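PDB 2WJI: Fe(2+) transporter FeoB from Methanocaldococcus jannaschii, which probably transports ferrous iron across the cell membrane in a GTP-driven system, its N-terminal G domain, the fragment described here, binding GTP and GDP. Local coordinates for residues D69-I72 and A73-I77; A91-L94 and E95-L98; L100-Q103 and L104-M107; L155-A158 and I159-V163. All blocks are in the same frame, centred on the assembly; numbering follows the deposited sequence.

Interaction 1: residues D69-I72 and A73-I77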
loop_
_atom_site.group_PDB
_atom_site.type_symbol
_atom_site.label_atom_id
_atom_site.label_comp_id
_atom_site.label_asym_id
_atom_site.label_seq_id
_atom_site.Cartn_x
_atom_site.Cartn_y
_atom_site.Cartn_z
ATOM N N ASP A 69 0.246 -7.476 -15.985
ATOM C CA ASP A 69 0.220 -7.025 -14.601
ATOM C C ASP A 69 -1.058 -6.257 -14.266
ATOM O O ASP A 69 -1.660 -6.481 -13.221
ATOM C CB ASP A 69 1.462 -6.189 -14.289
ATOM C CG ASP A 69 2.715 -7.039 -14.153
ATOM O OD1 ASP A 69 2.590 -8.244 -13.841
ATOM O OD2 ASP A 69 3.827 -6.500 -14.350
ATOM N N GLU A 70 -1.490 -5.369 -15.158
ATOM C CA GLU A 70 -2.707 -4.608 -14.890
ATOM C C GLU A 70 -3.938 -5.528 -14.811
ATOM O O GLU A 70 -4.814 -5.331 -13.964
ATOM C CB GLU A 70 -2.905 -3.488 -15.913
ATOM C CG GLU A 70 -1.812 -2.416 -15.877
ATOM C CD GLU A 70 -2.115 -1.221 -16.768
ATOM O OE1 GLU A 70 -1.180 -0.434 -17.036
ATOM O OE2 GLU A 70 -3.277 -1.068 -17.203
ATOM N N ILE A 71 -3.984 -6.542 -15.674
ATOM C CA ILE A 71 -5.080 -7.510 -15.646
ATOM C C ILE A 71 -5.050 -8.328 -14.360
ATOM O O ILE A 71 -6.091 -8.600 -13.769
ATOM C CB ILE A 71 -5.025 -8.492 -16.843
ATOM C CG1 ILE A 71 -4.862 -7.731 -18.158
ATOM C CG2 ILE A 71 -6.265 -9.373 -16.875
ATOM C CD1 ILE A 71 -6.062 -6.906 -18.532
ATOM N N ILE A 72 -3.852 -8.727 -13.940
ATOM C CA ILE A 72 -3.693 -9.496 -12.710
ATOM C C ILE A 72 -4.134 -8.694 -11.479
ATOM O O ILE A 72 -4.853 -9.207 -10.619
ATOM C CB ILE A 72 -2.238 -9.972 -12.517
ATOM C CG1 ILE A 72 -1.830 -10.922 -13.648
ATOM C CG2 ILE A 72 -2.068 -10.636 -11.152
ATOM C CD1 ILE A 72 -0.448 -11.524 -13.477
ATOM N N ALA A 73 -3.703 -7.438 -11.403
ATOM C CA ALA A 73 -4.066 -6.558 -10.296
ATOM C C ALA A 73 -5.574 -6.335 -10.220
ATOM O O ALA A 73 -6.181 -6.455 -9.152
ATOM C CB ALA A 73 -3.337 -5.217 -10.418
ATOM N N ARG A 74 -6.175 -6.004 -11.355
ATOM C CA ARG A 74 -7.604 -5.714 -11.401
ATOM C C ARG A 74 -8.475 -6.917 -11.039
ATOM O O ARG A 74 -9.449 -6.775 -10.301
ATOM C CB ARG A 74 -8.004 -5.156 -12.767
ATOM C CG ARG A 74 -9.474 -5.331 -13.095
ATOM C CD ARG A 74 -10.025 -4.113 -13.807
ATOM N NE ARG A 74 -11.314 -4.388 -14.425
ATOM C CZ ARG A 74 -12.346 -3.551 -14.403
ATOM N NH1 ARG A 74 -12.241 -2.388 -13.772
ATOM N NH2 ARG A 74 -13.485 -3.884 -14.997
ATOM N N ASP A 75 -8.127 -8.088 -11.567
ATOM C CA ASP A 75 -8.866 -9.314 -11.265
ATOM C C ASP A 75 -8.813 -9.649 -9.778
ATOM O O ASP A 75 -9.795 -10.143 -9.207
ATOM C CB ASP A 75 -8.321 -10.494 -12.073
ATOM C CG ASP A 75 -8.686 -10.416 -13.551
ATOM O OD1 ASP A 75 -8.212 -11.281 -14.322
ATOM O OD2 ASP A 75 -9.441 -9.496 -13.942
ATOM N N TYR A 76 -7.673 -9.385 -9.143
ATOM C CA TYR A 76 -7.552 -9.689 -7.721
ATOM C C TYR A 76 -8.509 -8.841 -6.889
ATOM O O TYR A 76 -9.243 -9.356 -6.046
ATOM C CB TYR A 76 -6.117 -9.515 -7.219
ATOM C CG TYR A 76 -5.986 -9.902 -5.766
ATOM C CD1 TYR A 76 -5.768 -11.223 -5.394
ATOM C CD2 TYR A 76 -6.117 -8.951 -4.758
ATOM C CE1 TYR A 76 -5.666 -11.579 -4.058
ATOM C CE2 TYR A 76 -6.015 -9.297 -3.438
ATOM C CZ TYR A 76 -5.792 -10.612 -3.087
ATOM O OH TYR A 76 -5.695 -10.948 -1.751
ATOM N N ILE A 77 -8.514 -7.537 -7.132
ATOM C CA ILE A 77 -9.361 -6.647 -6.347
ATOM C C ILE A 77 -10.851 -6.954 -6.533
ATOM O O ILE A 77 -11.610 -6.990 -5.566
ATOM C CB ILE A 77 -9.061 -5.172 -6.656
ATOM C CG1 ILE A 77 -7.666 -4.810 -6.141
ATOM C CG2 ILE A 77 -10.101 -4.268 -6.016
ATOM C CD1 ILE A 77 -7.201 -3.450 -6.559
#
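I71 and D75 lie one turn apart on helix 68-80, an alpha-helix on the surface of the P-loop G domain, with their side chains alongside each other and pointing the same way. The backbone supplies the regular i to i+4 ladder. A73 N reaches D69 O at 2.9 Å, R74 N and D75 N donate to E70 O and I71 O, and the ladder lengthens to 3.2 Å at Y76 N to I72 O, where the N-H...O angle falls to 149°. Polar side chains leave this ladder: E70 OE2 is hydrogen-bonded to T64 OG1 in the preceding loop, and D69 packs on P58 of the predicted third GTP-binding motif. On the sheet side A73 meets I9, and Y76 lies against E5 and A7, seating the helix on strand 3-9, while I71 touches A65 of the loop. The D75 carboxylate folds back over the preceding turn, its CG anti to the carbonyl carbon (chi1 -72°). This leaves both of its oxygens about as close to I71 O as each other, acceptors facing an acceptor, and brings OD1 to 3.7 Å from the methyl carbon CG2 of I71.

Interaction 2: residues A91-L94 and E95-L98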
loop_
_atom_site.group_PDB
_atom_site.type_symbol
_atom_site.label_atom_id
_atom_site.label_comp_id
_atom_site.label_asym_id
_atom_site.label_seq_id
_atom_site.Cartn_x
_atom_site.Cartn_y
_atom_site.Cartn_z
ATOM N N ALA A 91 5.777 9.776 -2.049
ATOM C CA ALA A 91 5.574 11.159 -1.616
ATOM C C ALA A 91 6.204 12.167 -2.571
ATOM O O ALA A 91 5.782 13.320 -2.612
ATOM C CB ALA A 91 6.114 11.370 -0.216
ATOM N N THR A 92 7.213 11.739 -3.327
ATOM C CA THR A 92 7.899 12.658 -4.246
ATOM C C THR A 92 7.349 12.642 -5.675
ATOM O O THR A 92 7.890 13.307 -6.561
ATOM C CB THR A 92 9.428 12.418 -4.295
ATOM O OG1 THR A 92 9.698 11.146 -4.899
ATOM C CG2 THR A 92 10.023 12.477 -2.892
ATOM N N ALA A 93 6.286 11.875 -5.906
ATOM C CA ALA A 93 5.646 11.858 -7.221
ATOM C C ALA A 93 4.145 11.668 -7.067
ATOM O O ALA A 93 3.563 10.732 -7.617
ATOM C CB ALA A 93 6.242 10.761 -8.101
ATOM N N LEU A 94 3.517 12.574 -6.331
ATOM C CA LEU A 94 2.129 12.380 -5.922
ATOM C C LEU A 94 1.164 12.365 -7.106
ATOM O O LEU A 94 0.350 11.452 -7.222
ATOM C CB LEU A 94 1.715 13.446 -4.912
ATOM C CG LEU A 94 1.074 12.887 -3.648
ATOM C CD1 LEU A 94 1.959 11.782 -3.094
ATOM C CD2 LEU A 94 0.865 13.987 -2.620
ATOM N N GLU A 95 1.264 13.366 -7.980
ATOM C CA GLU A 95 0.341 13.491 -9.113
ATOM C C GLU A 95 0.321 12.229 -9.962
ATOM O O GLU A 95 -0.747 11.730 -10.318
ATOM C CB GLU A 95 0.680 14.710 -9.983
ATOM C CG GLU A 95 -0.334 14.959 -11.099
ATOM C CD GLU A 95 -0.049 16.220 -11.913
ATOM O OE1 GLU A 95 1.138 16.593 -12.072
ATOM O OE2 GLU A 95 -1.023 16.836 -12.401
ATOM N N ARG A 96 1.502 11.708 -10.279
ATOM C CA ARG A 96 1.610 10.467 -11.040
ATOM C C ARG A 96 0.901 9.280 -10.380
ATOM O O ARG A 96 0.252 8.483 -11.054
ATOM C CB ARG A 96 3.072 10.101 -11.261
ATOM C CG ARG A 96 3.250 8.753 -11.934
ATOM C CD ARG A 96 4.706 8.444 -12.179
ATOM N NE ARG A 96 5.375 7.925 -10.992
ATOM C CZ ARG A 96 6.655 8.158 -10.717
ATOM N NH1 ARG A 96 7.374 8.909 -11.537
ATOM N NH2 ARG A 96 7.213 7.655 -9.624
ATOM N N ASN A 97 1.058 9.156 -9.065
ATOM C CA ASN A 97 0.528 8.018 -8.315
ATOM C C ASN A 97 -0.992 8.092 -8.148
ATOM O O ASN A 97 -1.699 7.072 -8.196
ATOM C CB ASN A 97 1.189 7.942 -6.929
ATOM C CG ASN A 97 2.679 7.608 -6.995
ATOM O OD1 ASN A 97 3.155 6.723 -6.293
ATOM N ND2 ASN A 97 3.414 8.312 -7.847
ATOM N N LEU A 98 -1.489 9.309 -7.961
ATOM C CA LEU A 98 -2.904 9.520 -7.688
ATOM C C LEU A 98 -3.819 9.085 -8.833
ATOM O O LEU A 98 -5.032 8.981 -8.656
ATOM C CB LEU A 98 -3.165 10.976 -7.303
ATOM C CG LEU A 98 -2.667 11.342 -5.904
ATOM C CD1 LEU A 98 -2.951 12.803 -5.606
ATOM C CD2 LEU A 98 -3.303 10.447 -4.849
#
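The guanidinium of R96 carries the A93 methyl over one face: A93 CB stands 3.6 Å above its plane, displaced toward the rim, and comes nearest to R96 NH2 and CZ. CG of R96 runs anti to the backbone N (chi1 175°), and a bend at chi3 (81°) turns the flat group back over the start of the helix; the R96 side chain also touches N11. The second flat group, the carboxamide of N97, points back to the same turn. Its OD1 accepts a hydrogen bond from D90 N, and its ND2 lies so close to A93 O that the modelled separation is doubtful. A93 occupies the N-cap position, and as an alanine it has no polar side chain with which to cap. Its carbonyl accepts N97 N at 3.3 Å as the first bond of the helix, while L98 N gives L94 O a shorter bond of 2.9 Å. L94 CG and L98 CD1 approach only loosely, at 4.5 Å. N97 further packs on N11 and V14 of the GTP-binding loop, linking the start of helix 94-106 to the P-loop. On the sheet side, A91 and L94 pack on L115 of strand 111-116, and A91 and T92 touch helix 118-123.

Interaction 3: residues L100-Q103 and L104-M107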
loop_
_atom_site.group_PDB
_atom_site.type_symbol
_atom_site.label_atom_id
_atom_site.label_comp_id
_atom_site.label_asym_id
_atom_site.label_seq_id
_atom_site.Cartn_x
_atom_site.Cartn_y
_atom_site.Cartn_z
ATOM N N LEU A 100 -3.689 6.045 -10.341
ATOM C CA LEU A 100 -4.085 4.711 -9.913
ATOM C C LEU A 100 -5.053 4.833 -8.741
ATOM O O LEU A 100 -6.061 4.127 -8.681
ATOM C CB LEU A 100 -2.855 3.895 -9.509
ATOM C CG LEU A 100 -3.110 2.570 -8.792
ATOM C CD1 LEU A 100 -3.894 1.627 -9.686
ATOM C CD2 LEU A 100 -1.786 1.941 -8.356
ATOM N N THR A 101 -4.743 5.747 -7.823
ATOM C CA THR A 101 -5.560 5.974 -6.633
ATOM C C THR A 101 -7.035 6.236 -6.945
ATOM O O THR A 101 -7.922 5.702 -6.278
ATOM C CB THR A 101 -5.010 7.146 -5.795
ATOM O OG1 THR A 101 -3.646 6.884 -5.435
ATOM C CG2 THR A 101 -5.837 7.341 -4.536
ATOM N N LEU A 102 -7.294 7.068 -7.947
ATOM C CA LEU A 102 -8.662 7.407 -8.348
ATOM C C LEU A 102 -9.432 6.218 -8.902
ATOM O O LEU A 102 -10.627 6.067 -8.636
ATOM C CB LEU A 102 -8.658 8.545 -9.372
ATOM C CG LEU A 102 -8.678 9.969 -8.811
ATOM C CD1 LEU A 102 -7.951 10.055 -7.475
ATOM C CD2 LEU A 102 -8.063 10.931 -9.811
ATOM N N GLN A 103 -8.753 5.383 -9.684
ATOM C CA GLN A 103 -9.378 4.175 -10.211
ATOM C C GLN A 103 -9.749 3.192 -9.094
ATOM O O GLN A 103 -10.778 2.516 -9.169
ATOM C CB GLN A 103 -8.475 3.514 -11.255
ATOM C CG GLN A 103 -8.184 4.412 -12.465
ATOM C CD GLN A 103 -7.305 3.746 -13.505
ATOM O OE1 GLN A 103 -7.083 2.538 -13.468
ATOM N NE2 GLN A 103 -6.802 4.536 -14.447
ATOM N N LEU A 104 -8.918 3.122 -8.053
ATOM C CA LEU A 104 -9.209 2.256 -6.909
ATOM C C LEU A 104 -10.450 2.723 -6.157
ATOM O O LEU A 104 -11.286 1.910 -5.756
ATOM C CB LEU A 104 -8.008 2.177 -5.961
ATOM C CG LEU A 104 -6.766 1.517 -6.565
ATOM C CD1 LEU A 104 -5.556 1.669 -5.639
ATOM C CD2 LEU A 104 -7.052 0.051 -6.841
ATOM N N MET A 105 -10.569 4.032 -5.968
ATOM C CA MET A 105 -11.757 4.598 -5.346
ATOM C C MET A 105 -12.986 4.292 -6.195
ATOM O O MET A 105 -14.038 3.904 -5.678
ATOM C CB MET A 105 -11.608 6.109 -5.186
ATOM C CG MET A 105 -10.495 6.526 -4.256
ATOM S SD MET A 105 -10.194 8.301 -4.328
ATOM C CE MET A 105 -9.090 8.524 -2.942
ATOM N N GLU A 106 -12.841 4.458 -7.506
ATOM C CA GLU A 106 -13.958 4.268 -8.422
ATOM C C GLU A 106 -14.544 2.862 -8.348
ATOM O O GLU A 106 -15.757 2.686 -8.458
ATOM C CB GLU A 106 -13.543 4.600 -9.858
ATOM C CG GLU A 106 -14.672 4.495 -10.862
ATOM C CD GLU A 106 -14.453 5.370 -12.077
ATOM O OE1 GLU A 106 -15.161 5.172 -13.088
ATOM O OE2 GLU A 106 -13.574 6.257 -12.022
ATOM N N MET A 107 -13.690 1.862 -8.154
ATOM C CA MET A 107 -14.168 0.484 -8.148
ATOM C C MET A 107 -14.685 0.030 -6.783
ATOM O O MET A 107 -15.043 -1.135 -6.605
ATOM C CB MET A 107 -13.106 -0.473 -8.693
ATOM C CG MET A 107 -11.779 -0.438 -7.979
ATOM S SD MET A 107 -10.513 -1.262 -8.966
ATOM C CE MET A 107 -11.173 -2.919 -9.073
#
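L100 to M107 close the last turns of helix 94-106 with four successive i to i+4 bonds. E106 N lies 3.0 Å from L102 O, and M107 N lies 3.2 Å from Q103 O with the N-H...O angle down to 142°. This helix is the crossover of the beta-alpha-beta unit between strands 84-90 and 111-116 of the G domain. On its buried face L100 and L104 meet at an oblique angle, CG of L100 lying 4.1 Å from L104 CD1. L100 also touches N87 and L63, and L104 reaches N87, L111 and I77, so that L104 touches both the sheet and helix 68-80, and L100 the sheet and the loop at L63. The T101 and M105 side chains run alongside each other. M105 is fully extended beyond CG, which carries its CE to 3.8 Å from T101 CG2; its SD lies 4.2 Å from L102 CD1 on the outer flank. Two polar groups are bonded beyond the helix: T101 OG1, buried against the sheet, with N87 ND2, and Q103 OE1, which accepts from L63 N. M107 leaves the helix with its CG between the backbone N and the carbonyl carbon (chi1 57°). That position folds the side chain back over the helix end, where M107 CG lies 3.3 Å from Q103 O.

Interaction 4: residues L155-A158 and I159-V163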
loop_
_atom_site.group_PDB
_atom_site.type_symbol
_atom_site.label_atom_id
_atom_site.label_comp_id
_atom_site.label_asym_id
_atom_site.label_seq_id
_atom_site.Cartn_x
_atom_site.Cartn_y
_atom_site.Cartn_z
ATOM N N LEU A 155 1.512 1.992 10.272
ATOM C CA LEU A 155 0.827 1.330 9.162
ATOM C C LEU A 155 0.058 0.113 9.660
ATOM O O LEU A 155 -1.104 -0.060 9.304
ATOM C CB LEU A 155 1.805 0.926 8.054
ATOM C CG LEU A 155 1.193 0.276 6.796
ATOM C CD1 LEU A 155 0.060 1.122 6.231
ATOM C CD2 LEU A 155 2.264 0.037 5.728
ATOM N N LYS A 156 0.690 -0.720 10.485
ATOM C CA LYS A 156 -0.006 -1.881 11.050
ATOM C C LYS A 156 -1.242 -1.451 11.830
ATOM O O LYS A 156 -2.273 -2.124 11.822
ATOM C CB LYS A 156 0.910 -2.695 11.958
ATOM C CG LYS A 156 1.976 -3.496 11.229
ATOM C CD LYS A 156 2.887 -4.174 12.243
ATOM C CE LYS A 156 3.827 -5.166 11.586
ATOM N NZ LYS A 156 4.760 -5.748 12.594
ATOM N N LYS A 157 -1.138 -0.318 12.508
ATOM C CA LYS A 157 -2.240 0.154 13.326
ATOM C C LYS A 157 -3.366 0.698 12.461
ATOM O O LYS A 157 -4.539 0.405 12.703
ATOM C CB LYS A 157 -1.768 1.208 14.329
ATOM C CG LYS A 157 -2.885 1.867 15.118
ATOM C CD LYS A 157 -2.322 2.730 16.242
ATOM C CE LYS A 157 -3.257 3.883 16.581
ATOM N NZ LYS A 157 -4.528 3.428 17.209
ATOM N N ALA A 158 -3.006 1.498 11.463
ATOM C CA ALA A 158 -3.984 2.068 10.554
ATOM C C ALA A 158 -4.708 0.959 9.821
ATOM O O ALA A 158 -5.922 1.025 9.634
ATOM C CB ALA A 158 -3.317 3.008 9.567
ATOM N N ILE A 159 -3.964 -0.064 9.407
ATOM C CA ILE A 159 -4.579 -1.230 8.760
ATOM C C ILE A 159 -5.639 -1.897 9.651
ATOM O O ILE A 159 -6.777 -2.117 9.235
ATOM C CB ILE A 159 -3.516 -2.275 8.350
ATOM C CG1 ILE A 159 -2.694 -1.760 7.175
ATOM C CG2 ILE A 159 -4.166 -3.605 7.999
ATOM C CD1 ILE A 159 -1.571 -2.700 6.749
ATOM N N SER A 160 -5.274 -2.212 10.883
ATOM C CA SER A 160 -6.198 -2.918 11.772
ATOM C C SER A 160 -7.499 -2.152 12.058
ATOM O O SER A 160 -8.503 -2.747 12.414
ATOM C CB SER A 160 -5.505 -3.259 13.092
ATOM O OG SER A 160 -5.303 -2.085 13.843
ATOM N N ILE A 161 -7.460 -0.831 11.941
ATOM C CA ILE A 161 -8.655 -0.015 12.124
ATOM C C ILE A 161 -9.446 0.023 10.822
ATOM O O ILE A 161 -10.677 -0.091 10.829
ATOM C CB ILE A 161 -8.293 1.429 12.542
ATOM C CG1 ILE A 161 -7.855 1.472 14.008
ATOM C CG2 ILE A 161 -9.467 2.375 12.316
ATOM C CD1 ILE A 161 -7.076 2.754 14.393
ATOM N N ALA A 162 -8.729 0.158 9.708
ATOM C CA ALA A 162 -9.356 0.268 8.395
ATOM C C ALA A 162 -10.120 -0.978 7.930
ATOM O O ALA A 162 -11.052 -0.859 7.135
ATOM C CB ALA A 162 -8.321 0.682 7.340
ATOM N N VAL A 163 -9.729 -2.166 8.391
ATOM C CA VAL A 163 -10.409 -3.386 7.943
ATOM C C VAL A 163 -11.797 -3.516 8.561
ATOM O O VAL A 163 -12.630 -4.290 8.086
ATOM C CB VAL A 163 -9.618 -4.688 8.243
ATOM C CG1 VAL A 163 -8.437 -4.833 7.313
ATOM C CG2 VAL A 163 -9.208 -4.758 9.715
#
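S160 and K157 are joined by a side-chain bond inside helix 152-162: S160 OG donates to K157 O at 2.8 Å, three residues back. With OG between its own backbone N and carbonyl carbon (chi1 71°), the hydroxyl is directed back at the preceding turn. It approaches K157 O well off the carbonyl direction (C=O...OG angle 123°), from the same face as I161 N, and the two donors together grip this oxygen. The main-chain ladder runs alongside. I159 N to L155 O and A162 N to A158 O are both 2.9 Å, whereas I161 N to K157 O stretches to 3.3 Å, and I161 N has a weak second bond to A158 O. Without its hydroxyl, as with an alanine here, position S160 would probably leave K157 O with only the long I161 N bond of these two donors. Apolar L155 and I159 cross at an angle, CG of L155 being 4.1 Å from I159 CD1. On the surface the K157 and I161 side chains lie alongside each other, K157 NZ 3.9 Å from I161 CD1. The helix packs against the sheet: K156 and S160 touch Y47, S160 also F52, I159 packs on I6, F52, L84 and V86, and A162 on L84, so this one helix spans strands 42-47, 50-56, 3-9 and 84-90; V163, just beyond the clear helix, packs on Y4.

The four contacts follow one another along the chain on three helices, and the loop leading into one of them, packed against the mixed sheet of the G domain. Interactions 2 and 3 share helix 94-106, at its start and its end, with centres about 14 Å apart. Interaction 1, on helix 68-80, touches interaction 3, where I77 packs on L104 and M107; their centres are about 13 Å apart. Interaction 4, on helix 152-162, touches none of the others, its centre about 20 to 23 Å from theirs, across the chain's centre from interaction 2. Interactions 2 and 3 touch or lie beside the P-loop, interaction 1 adjoins a predicted GTP-binding motif, and interaction 4 packs the fragment's last helix on the sheet.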